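Local coordinates for L-arabinose ABC transporter, periplasmic L-arabinose-binding protein (Burkholderia thailandensis, PDB 4KZK) that probably captures L-arabinose in the periplasm for uptake by an ABC transporter and also binds beta-D-galactose, at residues R231-F236 against R253-D258; G170-A175 against V244-A249; V204-M209 against N221-K226. All blocks are in the same frame, centred on the assembly; numbering follows the deposited sequence. Where two conformers were deposited one is given.

Contact 1: residues R231-F236 against R253-D258; sequences RHWVAF and RGIGTD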
loop_
_atom_site.group_PDB
_atom_site.type_symbol
_atom_site.label_atom_id
_atom_site.label_comp_id
_atom_site.label_asym_id
_atom_site.label_seq_id
_atom_site.Cartn_x
_atom_site.Cartn_y
_atom_site.Cartn_z
ATOM N N ARG A 231 -20.988 4.586 18.919
ATOM C CA ARG A 231 -21.766 3.429 18.502
ATOM C C ARG A 231 -21.340 3.010 17.094
ATOM O O ARG A 231 -21.165 1.820 16.797
ATOM C CB ARG A 231 -23.247 3.781 18.532
ATOM C CG ARG A 231 -24.176 2.657 18.114
ATOM C CD ARG A 231 -24.326 1.586 19.180
ATOM N NE ARG A 231 -24.677 0.316 18.545
ATOM C CZ ARG A 231 -24.764 -0.857 19.165
ATOM N NH1 ARG A 231 -24.541 -0.966 20.475
ATOM N NH2 ARG A 231 -25.085 -1.934 18.456
ATOM N N HIS A 232 -21.160 4.005 16.235
ATOM C CA HIS A 232 -20.770 3.780 14.865
ATOM C C HIS A 232 -19.332 4.189 14.660
ATOM O O HIS A 232 -18.889 5.233 15.184
ATOM C CB HIS A 232 -21.635 4.603 13.924
ATOM C CG HIS A 232 -23.053 4.141 13.837
ATOM N ND1 HIS A 232 -24.091 5.001 13.562
ATOM C CD2 HIS A 232 -23.601 2.907 13.952
ATOM C CE1 HIS A 232 -25.223 4.319 13.517
ATOM N NE2 HIS A 232 -24.952 3.044 13.739
ATOM N N TRP A 233 -18.625 3.389 13.864
ATOM C CA TRP A 233 -17.232 3.662 13.505
ATOM C C TRP A 233 -16.965 3.575 12.025
ATOM O O TRP A 233 -17.605 2.808 11.323
ATOM C CB TRP A 233 -16.306 2.639 14.149
ATOM C CG TRP A 233 -16.060 2.820 15.599
ATOM C CD1 TRP A 233 -16.752 2.240 16.624
ATOM C CD2 TRP A 233 -15.028 3.611 16.195
ATOM N NE1 TRP A 233 -16.223 2.650 17.831
ATOM C CE2 TRP A 233 -15.148 3.467 17.593
ATOM C CE3 TRP A 233 -13.991 4.406 15.685
ATOM C CZ2 TRP A 233 -14.284 4.112 18.488
ATOM C CZ3 TRP A 233 -13.135 5.038 16.568
ATOM C CH2 TRP A 233 -13.288 4.890 17.958
ATOM N N VAL A 234 -15.966 4.328 11.582
ATOM C CA VAL A 234 -15.346 4.107 10.282
ATOM C C VAL A 234 -13.853 3.931 10.522
ATOM O O VAL A 234 -13.315 4.385 11.553
ATOM C CB VAL A 234 -15.638 5.256 9.284
ATOM C CG1 VAL A 234 -17.140 5.489 9.117
ATOM C CG2 VAL A 234 -14.972 6.544 9.710
ATOM N N ALA A 235 -13.187 3.242 9.599
ATOM C CA ALA A 235 -11.777 2.965 9.788
ATOM C C ALA A 235 -11.071 2.843 8.467
ATOM O O ALA A 235 -11.662 2.447 7.464
ATOM C CB ALA A 235 -11.578 1.695 10.615
ATOM N N PHE A 236 -9.783 3.144 8.484
ATOM C CA PHE A 236 -8.952 3.062 7.303
ATOM C C PHE A 236 -7.515 3.153 7.739
ATOM O O PHE A 236 -7.194 3.685 8.801
ATOM C CB PHE A 236 -9.304 4.221 6.348
ATOM C CG PHE A 236 -9.359 5.563 7.037
ATOM C CD1 PHE A 236 -10.533 5.992 7.644
ATOM C CD2 PHE A 236 -8.232 6.368 7.131
ATOM C CE1 PHE A 236 -10.595 7.196 8.313
ATOM C CE2 PHE A 236 -8.297 7.574 7.793
ATOM C CZ PHE A 236 -9.474 7.994 8.386
ATOM N N ARG A 253 -14.534 -6.695 19.920
ATOM C CA ARG A 253 -15.192 -5.795 20.876
ATOM C C ARG A 253 -16.675 -5.526 20.615
ATOM O O ARG A 253 -17.213 -4.520 21.097
ATOM C CB ARG A 253 -14.512 -4.444 20.821
ATOM C CG ARG A 253 -13.014 -4.477 20.897
ATOM C CD ARG A 253 -12.576 -3.089 21.256
ATOM N NE ARG A 253 -12.684 -2.846 22.692
ATOM C CZ ARG A 253 -11.667 -2.955 23.543
ATOM N NH1 ARG A 253 -11.859 -2.712 24.831
ATOM N NH2 ARG A 253 -10.452 -3.292 23.104
ATOM N N GLY A 254 -17.329 -6.374 19.837
ATOM C CA GLY A 254 -18.743 -6.197 19.554
ATOM C C GLY A 254 -19.077 -5.087 18.578
ATOM O O GLY A 254 -20.219 -4.651 18.527
ATOM N N ILE A 255 -18.092 -4.636 17.804
ATOM C CA ILE A 255 -18.313 -3.672 16.725
ATOM C C ILE A 255 -18.241 -4.445 15.419
ATOM O O ILE A 255 -17.157 -4.612 14.836
ATOM C CB ILE A 255 -17.237 -2.571 16.699
ATOM C CG1 ILE A 255 -17.099 -1.916 18.075
ATOM C CG2 ILE A 255 -17.584 -1.516 15.654
ATOM C CD1 ILE A 255 -15.791 -1.190 18.257
ATOM N N GLY A 256 -19.399 -4.912 14.972
ATOM C CA GLY A 256 -19.490 -5.708 13.762
ATOM C C GLY A 256 -19.907 -4.910 12.550
ATOM O O GLY A 256 -19.891 -3.685 12.559
ATOM N N THR A 257 -20.331 -5.634 11.520
ATOM C CA THR A 257 -20.510 -5.020 10.218
ATOM C C THR A 257 -21.566 -3.916 10.167
ATOM O O THR A 257 -21.413 -2.974 9.407
ATOM C CB THR A 257 -20.778 -6.061 9.120
ATOM O OG1 THR A 257 -20.680 -5.413 7.849
ATOM C CG2 THR A 257 -22.153 -6.716 9.296
ATOM N N ASP A 258 -22.604 -3.987 10.987
ATOM C CA ASP A 258 -23.599 -2.915 10.967
ATOM C C ASP A 258 -23.094 -1.594 11.548
ATOM O O ASP A 258 -23.623 -0.528 11.214
ATOM C CB ASP A 258 -24.865 -3.343 11.714
ATOM C CG ASP A 258 -25.655 -4.425 10.973
ATOM O OD1 ASP A 258 -25.487 -4.592 9.743
ATOM O OD2 ASP A 258 -26.477 -5.089 11.629
HETATM O O HOH W 1 -26.220 0.239 13.053
#
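The backbone leading into strand 233-236 keeps its distance from the loop 253-258, the nearest CA atoms being those of His232 and Ile255 at 8.1 Å, so the contact is made by Trp233 on Ile255 and, through a water, by the His232 ring and the main-chain carbonyl of Asp258. Ile255 meets the five-membered part of the Trp233 indole. Its CD1 methyl lies 3.9 Å from Trp233 NE1 and just as near Trp233 CD1, while the branch methyl Ile255 CG2 follows at 4.0 Å from Trp233 CD1. The isoleucine thus presents two methyls to one corner of the indole, at a slant to the ring. The CB of Trp233 points at the loop, and with CG opposite the carbonyl carbon (chi1 -76°) the indole lies back toward the start of the strand, level with Ile255. Phe224 and Phe230 pack edge-to-face with the same indole and help to make an aromatic cluster around it.

The setting is a beta-alpha-beta crossover of the periplasmic binding protein fold: strand 233-236 leads into helix 240-252, and the loop then returns to strand 260-264, its parallel neighbour in the sheet. Gly254, with phi at 75°, is the C-prime residue of the Schellman motif that ends the helix, and Ile255 comes directly after this turn, with its side chain directed back at the strand that precedes the helix.

Further along the loop the contact turns polar and wetter. His232 CD2 stays 4.4 Å from Asp258 O, and a water joins the two residues: it donates to Asp258 O at 3.3 Å and pairs with His232 NE2 at 3.2 Å. The imidazole is also stacked on Trp164, while Arg231 NH2 forms a salt bridge with Asp259.

Contact 2: residues G170-A175 against V244-A249; sequences GVLRLA and VGAVRA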
loop_
_atom_site.group_PDB
_atom_site.type_symbol
_atom_site.label_atom_id
_atom_site.label_comp_id
_atom_site.label_asym_id
_atom_site.label_seq_id
_atom_site.Cartn_x
_atom_site.Cartn_y
_atom_site.Cartn_z
ATOM N N GLY A 170 -17.392 7.724 15.146
ATOM C CA GLY A 170 -15.975 7.599 15.468
ATOM C C GLY A 170 -15.175 7.368 14.199
ATOM O O GLY A 170 -15.571 6.560 13.377
ATOM N N VAL A 171 -14.055 8.082 14.063
ATOM C CA VAL A 171 -13.178 7.996 12.891
ATOM C C VAL A 171 -11.837 7.416 13.342
ATOM O O VAL A 171 -11.038 8.095 13.988
ATOM C CB VAL A 171 -13.012 9.378 12.227
ATOM C CG1 VAL A 171 -12.092 9.312 11.022
ATOM C CG2 VAL A 171 -14.375 9.902 11.828
ATOM N N LEU A 172 -11.633 6.139 13.029
ATOM C CA LEU A 172 -10.404 5.445 13.425
ATOM C C LEU A 172 -9.337 5.586 12.337
ATOM O O LEU A 172 -9.422 4.955 11.284
ATOM C CB LEU A 172 -10.680 3.967 13.708
ATOM C CG LEU A 172 -9.490 3.214 14.310
ATOM C CD1 LEU A 172 -9.139 3.809 15.666
ATOM C CD2 LEU A 172 -9.782 1.727 14.405
ATOM N N ARG A 173 -8.316 6.388 12.611
ATOM C CA ARG A 173 -7.219 6.595 11.676
ATOM C C ARG A 173 -6.020 5.743 12.081
ATOM O O ARG A 173 -5.278 6.088 13.008
ATOM C CB ARG A 173 -6.824 8.068 11.641
ATOM C CG ARG A 173 -5.788 8.405 10.586
ATOM C CD ARG A 173 -5.347 9.851 10.655
ATOM N NE ARG A 173 -4.327 10.095 11.661
ATOM C CZ ARG A 173 -3.009 9.984 11.488
ATOM N NH1 ARG A 173 -2.195 10.285 12.491
ATOM N NH2 ARG A 173 -2.491 9.592 10.330
ATOM N N LEU A 174 -5.831 4.633 11.383
ATOM C CA LEU A 174 -4.659 3.780 11.617
ATOM C C LEU A 174 -3.457 4.468 11.024
ATOM O O LEU A 174 -3.402 4.656 9.802
ATOM C CB LEU A 174 -4.823 2.417 10.953
ATOM C CG LEU A 174 -5.912 1.519 11.510
ATOM C CD1 LEU A 174 -6.175 0.390 10.501
ATOM C CD2 LEU A 174 -5.543 0.981 12.871
ATOM N N ALA A 175 -2.491 4.833 11.863
ATOM C CA ALA A 175 -1.440 5.743 11.433
ATOM C C ALA A 175 -0.062 5.106 11.421
ATOM O O ALA A 175 0.340 4.409 12.365
ATOM C CB ALA A 175 -1.417 6.955 12.338
ATOM N N VAL A 244 -7.817 -4.213 7.689
ATOM C CA VAL A 244 -8.435 -5.462 8.178
ATOM C C VAL A 244 -8.084 -5.686 9.646
ATOM O O VAL A 244 -8.859 -6.268 10.408
ATOM C CB VAL A 244 -7.979 -6.687 7.354
ATOM C CG1 VAL A 244 -8.126 -7.998 8.147
ATOM C CG2 VAL A 244 -8.744 -6.735 6.061
ATOM N N GLY A 245 -6.895 -5.261 10.049
ATOM C CA GLY A 245 -6.552 -5.351 11.466
ATOM C C GLY A 245 -7.543 -4.640 12.370
ATOM O O GLY A 245 -7.936 -5.169 13.427
ATOM N N ALA A 246 -7.981 -3.450 11.958
ATOM C CA ALA A 246 -8.984 -2.699 12.708
ATOM C C ALA A 246 -10.352 -3.393 12.678
ATOM O O ALA A 246 -11.111 -3.377 13.663
ATOM C CB ALA A 246 -9.091 -1.263 12.191
ATOM N N VAL A 247 -10.692 -3.994 11.544
ATOM C CA VAL A 247 -11.960 -4.697 11.416
ATOM C C VAL A 247 -11.968 -5.901 12.384
ATOM O O VAL A 247 -12.941 -6.124 13.118
ATOM C CB VAL A 247 -12.247 -5.115 9.955
ATOM C CG1 VAL A 247 -13.476 -6.027 9.837
ATOM C CG2 VAL A 247 -12.430 -3.873 9.072
ATOM N N ARG A 248 -10.877 -6.666 12.412
ATOM C CA ARG A 248 -10.773 -7.781 13.346
ATOM C C ARG A 248 -10.831 -7.315 14.798
ATOM O O ARG A 248 -11.473 -7.954 15.631
ATOM C CB ARG A 248 -9.476 -8.569 13.143
ATOM C CG ARG A 248 -9.416 -9.363 11.849
ATOM C CD ARG A 248 -10.416 -10.515 11.806
ATOM N NE ARG A 248 -11.631 -10.153 11.089
ATOM C CZ ARG A 248 -11.709 -10.046 9.761
ATOM N NH1 ARG A 248 -12.834 -9.664 9.189
ATOM N NH2 ARG A 248 -10.660 -10.286 8.987
ATOM N N ALA A 249 -10.138 -6.226 15.110
ATOM C CA ALA A 249 -10.166 -5.710 16.477
ATOM C C ALA A 249 -11.592 -5.322 16.866
ATOM O O ALA A 249 -12.082 -5.715 17.939
ATOM C CB ALA A 249 -9.213 -4.544 16.618
#
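Ala246 on helix 240-252 packs against Leu172 and Leu174 of strand 170-175, a buried helix-on-sheet contact in the alpha/beta domain that supplies Arg185 and Asn239 to the sugar site. Helix 240-252 directly follows strand 233-236, the sheet neighbour of strand 170-175, and its Ala246 reaches this adjoining strand. The nearest CA atoms, those of Leu174 and Ala246, are 7.9 Å apart.

A single methyl serves as the helix's side of the joint. Ala246 CB sits 3.8 Å from Leu172 CD2 and equally far from Leu174 CD1, so it is met by one methyl branch from each of two residues, two apart on the strand and directed to the same face of the sheet. They get there by different routes: Leu172 holds CG opposite its backbone N (chi1 -172°), whereas Leu174 holds CG opposite its carbonyl carbon (chi1 -66°), and the two delta methyls converge on the alanine.

The intervening Arg173 belongs to the other face of the strand, where NE makes a salt bridge with Asp205 and NH2 another with Asp177. On the face that carries Ala246, Leu172 also packs on Phe224 and Leu174 on Ala206. The side chain of Leu174 stands about 7 Å from that of Asn239, a galactose-binding residue, and about 12 Å from the sugar itself, so the packing lies close to the pocket without lining it.

With methyl groups alone meeting across it, the contact is purely apolar and imposes no directional bond; it rests on close fit in a buried setting.

Contact 3: residues V204-M209 against N221-K226; sequences VDAPEM and NIAFTK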
loop_
_atom_site.group_PDB
_atom_site.type_symbol
_atom_site.label_atom_id
_atom_site.label_comp_id
_atom_site.label_asym_id
_atom_site.label_seq_id
_atom_site.Cartn_x
_atom_site.Cartn_y
_atom_site.Cartn_z
ATOM N N VAL A 204 -9.840 9.684 15.817
ATOM C CA VAL A 204 -9.047 8.983 16.815
ATOM C C VAL A 204 -7.801 8.419 16.145
ATOM O O VAL A 204 -7.867 7.475 15.360
ATOM C CB VAL A 204 -9.877 7.857 17.462
ATOM C CG1 VAL A 204 -9.029 7.043 18.418
ATOM C CG2 VAL A 204 -11.093 8.449 18.176
ATOM N N ASP A 205 -6.657 8.996 16.462
ATOM C CA ASP A 205 -5.406 8.494 15.934
ATOM C C ASP A 205 -5.034 7.174 16.617
ATOM O O ASP A 205 -5.100 7.051 17.847
ATOM C CB ASP A 205 -4.282 9.509 16.164
ATOM C CG ASP A 205 -4.202 10.572 15.077
ATOM O OD1 ASP A 205 -5.143 10.744 14.277
ATOM O OD2 ASP A 205 -3.138 11.241 15.009
ATOM N N ALA A 206 -4.672 6.188 15.802
ATOM C CA ALA A 206 -4.282 4.862 16.265
ATOM C C ALA A 206 -2.913 4.540 15.650
ATOM O O ALA A 206 -2.808 3.806 14.663
ATOM C CB ALA A 206 -5.330 3.833 15.854
ATOM N N PRO A 207 -1.838 5.070 16.257
ATOM C CA PRO A 207 -0.494 4.881 15.729
ATOM C C PRO A 207 -0.019 3.434 15.856
ATOM O O PRO A 207 -0.127 2.829 16.907
ATOM C CB PRO A 207 0.359 5.829 16.592
ATOM C CG PRO A 207 -0.357 5.865 17.884
ATOM C CD PRO A 207 -1.821 5.843 17.510
ATOM N N GLU A 208 0.509 2.905 14.770
ATOM C CA GLU A 208 0.937 1.512 14.659
ATOM C C GLU A 208 2.423 1.326 14.898
ATOM O O GLU A 208 3.223 2.128 14.428
ATOM C CB GLU A 208 0.636 1.012 13.242
ATOM C CG GLU A 208 -0.840 1.046 12.874
ATOM C CD GLU A 208 -1.100 0.928 11.392
ATOM O OE1 GLU A 208 -0.280 1.429 10.588
ATOM O OE2 GLU A 208 -2.131 0.326 11.024
ATOM N N MET A 209 2.801 0.253 15.585
ATOM C CA MET A 209 4.212 -0.056 15.785
ATOM C C MET A 209 4.818 -0.543 14.470
ATOM O O MET A 209 5.968 -0.232 14.164
ATOM C CB MET A 209 4.387 -1.122 16.865
ATOM C CG MET A 209 5.842 -1.451 17.144
ATOM S SD MET A 209 6.074 -2.549 18.547
ATOM C CE MET A 209 5.715 -1.459 19.930
ATOM N N ASN A 221 -7.247 -1.829 18.971
ATOM C CA ASN A 221 -7.751 -2.256 20.266
ATOM C C ASN A 221 -7.480 -1.209 21.339
ATOM O O ASN A 221 -8.340 -0.962 22.186
ATOM C CB ASN A 221 -7.174 -3.612 20.658
ATOM C CG ASN A 221 -8.020 -4.758 20.146
ATOM O OD1 ASN A 221 -9.250 -4.657 20.117
ATOM N ND2 ASN A 221 -7.379 -5.847 19.741
ATOM N N ILE A 222 -6.310 -0.579 21.277
ATOM C CA ILE A 222 -5.996 0.501 22.210
ATOM C C ILE A 222 -6.991 1.653 22.050
ATOM O O ILE A 222 -7.489 2.204 23.035
ATOM C CB ILE A 222 -4.542 1.006 22.048
ATOM C CG1 ILE A 222 -3.571 -0.063 22.555
ATOM C CG2 ILE A 222 -4.332 2.329 22.793
ATOM C CD1 ILE A 222 -2.107 0.216 22.287
ATOM N N ALA A 223 -7.298 1.999 20.808
ATOM C CA ALA A 223 -8.213 3.098 20.526
ATOM C C ALA A 223 -9.649 2.780 20.940
ATOM O O ALA A 223 -10.344 3.634 21.503
ATOM C CB ALA A 223 -8.169 3.437 19.042
ATOM N N PHE A 224 -10.118 1.572 20.620
ATOM C CA PHE A 224 -11.492 1.198 20.986
ATOM C C PHE A 224 -11.681 1.233 22.490
ATOM O O PHE A 224 -12.717 1.688 22.984
ATOM C CB PHE A 224 -11.853 -0.188 20.465
ATOM C CG PHE A 224 -11.980 -0.274 18.970
ATOM C CD1 PHE A 224 -12.699 0.683 18.261
ATOM C CD2 PHE A 224 -11.407 -1.337 18.261
ATOM C CE1 PHE A 224 -12.825 0.610 16.887
ATOM C CE2 PHE A 224 -11.538 -1.413 16.874
ATOM C CZ PHE A 224 -12.254 -0.435 16.192
ATOM N N THR A 225 -10.692 0.763 23.231
ATOM C CA THR A 225 -10.776 0.814 24.692
ATOM C C THR A 225 -10.960 2.233 25.234
ATOM O O THR A 225 -11.728 2.432 26.176
ATOM C CB THR A 225 -9.536 0.181 25.340
ATOM O OG1 THR A 225 -9.436 -1.171 24.899
ATOM C CG2 THR A 225 -9.627 0.189 26.867
ATOM N N LYS A 226 -10.258 3.209 24.663
ATOM C CA LYS A 226 -10.394 4.602 25.116
ATOM C C LYS A 226 -11.661 5.302 24.663
ATOM O O LYS A 226 -12.056 6.287 25.274
ATOM C CB LYS A 226 -9.215 5.449 24.643
ATOM C CG LYS A 226 -7.896 4.957 25.175
ATOM C CD LYS A 226 -6.781 5.982 25.018
ATOM C CE LYS A 226 -5.447 5.331 25.347
ATOM N NZ LYS A 226 -4.271 6.169 24.979
#
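Ala223 turns its CB toward the sheet, between Val204 and Ala206, which face it from strand 203-207. The unit is the beta-alpha part of a crossover: the strand forms one edge of the sheet, helix 213-226 follows it, and the chain then rejoins the sheet at strand 233-236, with strand 170-175 lying between the two.

Of the two valine branches it is CG1 that reaches the helix, lying opposite the backbone N (chi1 175°) and ending 3.8 Å from Ala223 CB. Ala206, two residues on and on the same face of the strand, brings its CB to within 4.3 Å of Ala223 CB, methyl to methyl. Such small groups let the backbones come close, with the CA atoms of Ala206 and Ala223 6.1 Å apart. Leu172 of the neighbouring strand touches both alanines. Phe224 leaves the helix on another side.

On the helix, Asn221 O is gripped twice by Thr225: the amide N and the hydroxyl approach from opposite faces of the carbonyl plane, and Thr225 OG1 donates at 2.9 Å, tilted 27° from that plane.

Overall arrangement
All three contacts belong to one domain and meet on one sheet, in which strand 170-175 lies between strands 233-236 and 203-207. Contact 2 is therefore the middle member, its centre about 9 Å from that of contact 1 and about 8 Å from that of contact 3. Probable backbone hydrogen bonds tie it to both, Val234 O to Leu172 N at 2.8 Å and Val171 O to Val204 N at 2.7 Å. Contacts 1 and 3, with centres about 14 Å apart, also meet where Ile255 CD1 lies 3.6 Å from Phe224 CD1. Contact 2 is the one that comes near the galactose site; the other two lie away from it.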